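Local coordinates for TSC1 N-terminal domain (Chaetomium thermophilum, PDB 7A0M), which forms the N-terminal domain of TSC1, a protein that probably binds lysosomal phosphoinositides to bring the TSC complex to lysosomes and regulate mTORC1, at residues I263-Y274 with L330-Y341. Numbering follows the deposited sequence.
Sequences IVPYLPTLFNIY and LYGLYPINFVDY
Phe271 and Tyr341 bring the two backbones closest, their CA atoms 7.0 Å apart, and the axes of the short helical segments 267-274 and 335-341 come within 10.7 Å at a crossing angle of -53°. Phe271 fills the space between them. Its CB sits squarely over the centre of the Tyr341 ring, 3.4 Å from the centroid; CG anti to the carbonyl carbon (chi1 -65°) then sends the phenyl group past Tyr341 CB toward the backbone of Asn337 and Phe338. The Phe271 and Phe338 rings lie nearly parallel but slid apart, hardly overlapping. Phe338 then turns its edge into the face of Tyr274, planes at 83°, completing a four-ring aromatic cluster. At one end of the cluster, the Tyr341 hydroxyl donates in the carbonyl plane to a lone pair of Asn272 OD1, OH to OD1 2.7 Å. A phenylalanine in place of Tyr341 would probably leave Asn272 OD1 without this donor and the Asn272 amide freer to turn. Toward the N-terminal end of segment 263-274, Leu267 CD1 rests over one face of Tyr334, 4.1 Å from the ring centroid, and Ile263 CG1 packs against Tyr334 CE1 at 3.7 Å. The Tyr334 hydroxyl is hydrogen-bonded to Pro260 O; Tyr334 occupies the N-cap position of helix 335-343, just after helix 323-333 ends. Leu330, on that preceding helix, reaches Leu270 and Tyr274. Within this all-helical domain, helix 267-278 thus packs against the bend between two successive helices, while Ile273 meets helix 228-238 and Asn337 touches helix 389-392.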
loop_
_atom_site.group_PDB
_atom_site.type_symbol
_atom_site.label_atom_id
_atom_site.label_comp_id
_atom_site.label_asym_id
_atom_site.label_seq_id
_atom_site.Cartn_x
_atom_site.Cartn_y
_atom_site.Cartn_z
ATOM N N ILE B 263 4.802 -7.005 23.199
ATOM C CA ILE B 263 3.633 -6.140 23.322
ATOM C C ILE B 263 2.340 -6.861 22.951
ATOM O O ILE B 263 1.283 -6.225 22.885
ATOM C CB ILE B 263 3.797 -4.863 22.483
ATOM C CG1 ILE B 263 3.781 -5.195 20.990
ATOM C CG2 ILE B 263 5.086 -4.144 22.855
ATOM C CD1 ILE B 263 3.869 -3.976 20.096
ATOM N N VAL B 264 2.400 -8.170 22.690
ATOM C CA VAL B 264 1.189 -8.922 22.345
ATOM C C VAL B 264 0.091 -8.771 23.400
ATOM O O VAL B 264 -1.060 -8.511 23.022
ATOM C CB VAL B 264 1.537 -10.385 22.051
ATOM C CG1 VAL B 264 0.271 -11.219 21.915
ATOM C CG2 VAL B 264 2.374 -10.487 20.789
ATOM N N PRO B 265 0.358 -8.918 24.703
ATOM C CA PRO B 265 -0.718 -8.707 25.687
ATOM C C PRO B 265 -1.271 -7.293 25.692
ATOM O O PRO B 265 -2.377 -7.077 26.205
ATOM C CB PRO B 265 -0.049 -9.048 27.026
ATOM C CG PRO B 265 1.102 -9.916 26.668
ATOM C CD PRO B 265 1.593 -9.393 25.356
ATOM N N TYR B 266 -0.543 -6.323 25.143
ATOM C CA TYR B 266 -0.974 -4.932 25.136
ATOM C C TYR B 266 -1.712 -4.537 23.863
ATOM O O TYR B 266 -2.226 -3.416 23.791
ATOM C CB TYR B 266 0.235 -4.009 25.324
ATOM C CG TYR B 266 0.937 -4.183 26.654
ATOM C CD1 TYR B 266 0.501 -3.511 27.788
ATOM C CD2 TYR B 266 2.035 -5.027 26.774
ATOM C CE1 TYR B 266 1.141 -3.672 29.006
ATOM C CE2 TYR B 266 2.681 -5.193 27.986
ATOM C CZ TYR B 266 2.230 -4.513 29.098
ATOM O OH TYR B 266 2.870 -4.677 30.306
ATOM N N LEU B 267 -1.771 -5.420 22.863
ATOM C CA LEU B 267 -2.380 -5.067 21.580
ATOM C C LEU B 267 -3.813 -4.558 21.696
ATOM O O LEU B 267 -4.130 -3.539 21.059
ATOM C CB LEU B 267 -2.285 -6.260 20.623
ATOM C CG LEU B 267 -0.891 -6.533 20.057
ATOM C CD1 LEU B 267 -0.932 -7.686 19.071
ATOM C CD2 LEU B 267 -0.328 -5.283 19.397
ATOM N N PRO B 268 -4.723 -5.196 22.449
ATOM C CA PRO B 268 -6.064 -4.598 22.597
ATOM C C PRO B 268 -6.023 -3.185 23.148
ATOM O O PRO B 268 -6.807 -2.329 22.717
ATOM C CB PRO B 268 -6.775 -5.567 23.551
ATOM C CG PRO B 268 -6.080 -6.862 23.351
ATOM C CD PRO B 268 -4.642 -6.505 23.123
ATOM N N THR B 269 -5.124 -2.917 24.095
ATOM C CA THR B 269 -4.961 -1.562 24.609
ATOM C C THR B 269 -4.395 -0.634 23.539
ATOM O O THR B 269 -4.879 0.488 23.354
ATOM C CB THR B 269 -4.054 -1.579 25.838
ATOM O OG1 THR B 269 -4.602 -2.460 26.828
ATOM C CG2 THR B 269 -3.911 -0.187 26.418
ATOM N N LEU B 270 -3.364 -1.092 22.822
ATOM C CA LEU B 270 -2.753 -0.271 21.782
ATOM C C LEU B 270 -3.741 0.044 20.664
ATOM O O LEU B 270 -3.758 1.164 20.139
ATOM C CB LEU B 270 -1.517 -0.978 21.225
ATOM C CG LEU B 270 -0.387 -1.223 22.228
ATOM C CD1 LEU B 270 0.677 -2.131 21.633
ATOM C CD2 LEU B 270 0.225 0.097 22.675
ATOM N N PHE B 271 -4.570 -0.931 20.285
ATOM C CA PHE B 271 -5.563 -0.692 19.241
ATOM C C PHE B 271 -6.637 0.285 19.706
ATOM O O PHE B 271 -7.077 1.145 18.935
ATOM C CB PHE B 271 -6.195 -2.014 18.804
ATOM C CG PHE B 271 -5.232 -2.961 18.145
ATOM C CD1 PHE B 271 -4.086 -2.489 17.526
ATOM C CD2 PHE B 271 -5.478 -4.324 18.140
ATOM C CE1 PHE B 271 -3.200 -3.361 16.917
ATOM C CE2 PHE B 271 -4.597 -5.200 17.533
ATOM C CZ PHE B 271 -3.457 -4.718 16.921
ATOM N N ASN B 272 -7.077 0.163 20.961
ATOM C CA ASN B 272 -8.074 1.088 21.491
ATOM C C ASN B 272 -7.532 2.508 21.585
ATOM O O ASN B 272 -8.284 3.470 21.393
ATOM C CB ASN B 272 -8.562 0.613 22.859
ATOM C CG ASN B 272 -9.461 -0.605 22.767
ATOM O OD1 ASN B 272 -10.056 -0.877 21.723
ATOM N ND2 ASN B 272 -9.568 -1.346 23.865
ATOM N N ILE B 273 -6.241 2.659 21.888
ATOM C CA ILE B 273 -5.635 3.988 21.915
ATOM C C ILE B 273 -5.689 4.625 20.533
ATOM O O ILE B 273 -6.002 5.815 20.396
ATOM C CB ILE B 273 -4.192 3.909 22.449
ATOM C CG1 ILE B 273 -4.194 3.580 23.943
ATOM C CG2 ILE B 273 -3.447 5.213 22.189
ATOM C CD1 ILE B 273 -2.815 3.348 24.518
ATOM N N TYR B 274 -5.394 3.846 19.489
ATOM C CA TYR B 274 -5.485 4.367 18.129
ATOM C C TYR B 274 -6.899 4.836 17.807
ATOM O O TYR B 274 -7.087 5.901 17.208
ATOM C CB TYR B 274 -5.033 3.307 17.124
ATOM C CG TYR B 274 -5.455 3.604 15.703
ATOM C CD1 TYR B 274 -4.735 4.492 14.917
ATOM C CD2 TYR B 274 -6.575 2.996 15.148
ATOM C CE1 TYR B 274 -5.119 4.769 13.619
ATOM C CE2 TYR B 274 -6.966 3.267 13.851
ATOM C CZ TYR B 274 -6.234 4.153 13.092
ATOM O OH TYR B 274 -6.620 4.425 11.798
ATOM N N LEU B 330 2.134 0.474 14.333
ATOM C CA LEU B 330 1.217 -0.628 14.607
ATOM C C LEU B 330 1.076 -1.533 13.389
ATOM O O LEU B 330 1.116 -2.763 13.506
ATOM C CB LEU B 330 -0.149 -0.088 15.032
ATOM C CG LEU B 330 -0.256 0.634 16.374
ATOM C CD1 LEU B 330 -1.670 1.156 16.574
ATOM C CD2 LEU B 330 0.144 -0.287 17.516
ATOM N N TYR B 331 0.909 -0.934 12.208
ATOM C CA TYR B 331 0.799 -1.715 10.983
ATOM C C TYR B 331 2.114 -2.401 10.636
ATOM O O TYR B 331 2.107 -3.487 10.043
ATOM C CB TYR B 331 0.342 -0.813 9.837
ATOM C CG TYR B 331 0.256 -1.494 8.492
ATOM C CD1 TYR B 331 -0.806 -2.332 8.181
ATOM C CD2 TYR B 331 1.232 -1.288 7.526
ATOM C CE1 TYR B 331 -0.891 -2.953 6.949
ATOM C CE2 TYR B 331 1.157 -1.903 6.291
ATOM C CZ TYR B 331 0.093 -2.735 6.010
ATOM O OH TYR B 331 0.016 -3.348 4.781
ATOM N N GLY B 332 3.246 -1.790 10.989
ATOM C CA GLY B 332 4.529 -2.406 10.701
ATOM C C GLY B 332 4.826 -3.616 11.561
ATOM O O GLY B 332 5.489 -4.554 11.107
ATOM N N LEU B 333 4.345 -3.619 12.805
ATOM C CA LEU B 333 4.658 -4.686 13.749
ATOM C C LEU B 333 3.630 -5.813 13.723
ATOM O O LEU B 333 4.000 -6.990 13.691
ATOM C CB LEU B 333 4.783 -4.112 15.164
ATOM C CG LEU B 333 5.939 -3.130 15.362
ATOM C CD1 LEU B 333 6.034 -2.673 16.811
ATOM C CD2 LEU B 333 7.245 -3.755 14.904
ATOM N N TYR B 334 2.341 -5.475 13.751
ATOM C CA TYR B 334 1.266 -6.470 13.772
ATOM C C TYR B 334 0.182 -6.060 12.785
ATOM O O TYR B 334 -0.924 -5.668 13.175
ATOM C CB TYR B 334 0.701 -6.632 15.186
ATOM C CG TYR B 334 1.685 -7.235 16.161
ATOM C CD1 TYR B 334 2.554 -6.432 16.889
ATOM C CD2 TYR B 334 1.750 -8.610 16.350
ATOM C CE1 TYR B 334 3.457 -6.980 17.778
ATOM C CE2 TYR B 334 2.650 -9.167 17.236
ATOM C CZ TYR B 334 3.501 -8.348 17.948
ATOM O OH TYR B 334 4.399 -8.899 18.833
ATOM N N PRO B 335 0.471 -6.141 11.483
ATOM C CA PRO B 335 -0.525 -5.704 10.487
ATOM C C PRO B 335 -1.790 -6.542 10.475
ATOM O O PRO B 335 -2.893 -5.984 10.410
ATOM C CB PRO B 335 0.240 -5.823 9.162
ATOM C CG PRO B 335 1.276 -6.866 9.428
ATOM C CD PRO B 335 1.699 -6.651 10.849
ATOM N N ILE B 336 -1.665 -7.869 10.530
ATOM C CA ILE B 336 -2.838 -8.732 10.419
ATOM C C ILE B 336 -3.774 -8.520 11.603
ATOM O O ILE B 336 -5.000 -8.468 11.443
ATOM C CB ILE B 336 -2.407 -10.204 10.286
ATOM C CG1 ILE B 336 -1.477 -10.373 9.084
ATOM C CG2 ILE B 336 -3.623 -11.106 10.148
ATOM C CD1 ILE B 336 -0.926 -11.772 8.930
ATOM N N ASN B 337 -3.215 -8.396 12.808
ATOM C CA ASN B 337 -4.043 -8.100 13.972
ATOM C C ASN B 337 -4.592 -6.679 13.927
ATOM O O ASN B 337 -5.709 -6.434 14.400
ATOM C CB ASN B 337 -3.247 -8.325 15.258
ATOM C CG ASN B 337 -3.094 -9.794 15.597
ATOM O OD1 ASN B 337 -3.880 -10.350 16.363
ATOM N ND2 ASN B 337 -2.080 -10.431 15.024
ATOM N N PHE B 338 -3.829 -5.733 13.372
ATOM C CA PHE B 338 -4.284 -4.345 13.331
ATOM C C PHE B 338 -5.469 -4.182 12.387
ATOM O O PHE B 338 -6.484 -3.577 12.750
ATOM C CB PHE B 338 -3.135 -3.428 12.912
ATOM C CG PHE B 338 -3.432 -1.964 13.082
ATOM C CD1 PHE B 338 -4.370 -1.533 14.009
ATOM C CD2 PHE B 338 -2.785 -1.019 12.305
ATOM C CE1 PHE B 338 -4.646 -0.186 14.163
ATOM C CE2 PHE B 338 -3.058 0.328 12.452
ATOM C CZ PHE B 338 -3.989 0.745 13.381
ATOM N N VAL B 339 -5.357 -4.710 11.166
ATOM C CA VAL B 339 -6.455 -4.575 10.212
ATOM C C VAL B 339 -7.654 -5.405 10.651
ATOM O O VAL B 339 -8.796 -5.086 10.302
ATOM C CB VAL B 339 -5.993 -4.949 8.791
ATOM C CG1 VAL B 339 -4.767 -4.137 8.397
ATOM C CG2 VAL B 339 -5.712 -6.443 8.685
ATOM N N ASP B 340 -7.425 -6.473 11.421
ATOM C CA ASP B 340 -8.543 -7.229 11.975
ATOM C C ASP B 340 -9.276 -6.436 13.049
ATOM O O ASP B 340 -10.495 -6.573 13.193
ATOM C CB ASP B 340 -8.057 -8.563 12.538
ATOM C CG ASP B 340 -9.201 -9.487 12.909
ATOM O OD1 ASP B 340 -9.801 -10.090 11.993
ATOM O OD2 ASP B 340 -9.502 -9.610 14.114
ATOM N N TYR B 341 -8.554 -5.613 13.816
ATOM C CA TYR B 341 -9.217 -4.721 14.761
ATOM C C TYR B 341 -10.089 -3.712 14.026
ATOM O O TYR B 341 -11.231 -3.455 14.424
ATOM C CB TYR B 341 -8.178 -4.009 15.629
ATOM C CG TYR B 341 -8.758 -2.966 16.562
ATOM C CD1 TYR B 341 -9.286 -3.328 17.795
ATOM C CD2 TYR B 341 -8.770 -1.622 16.215
ATOM C CE1 TYR B 341 -9.816 -2.383 18.653
ATOM C CE2 TYR B 341 -9.299 -0.668 17.067
ATOM C CZ TYR B 341 -9.819 -1.054 18.285
ATOM O OH TYR B 341 -10.344 -0.109 19.136
#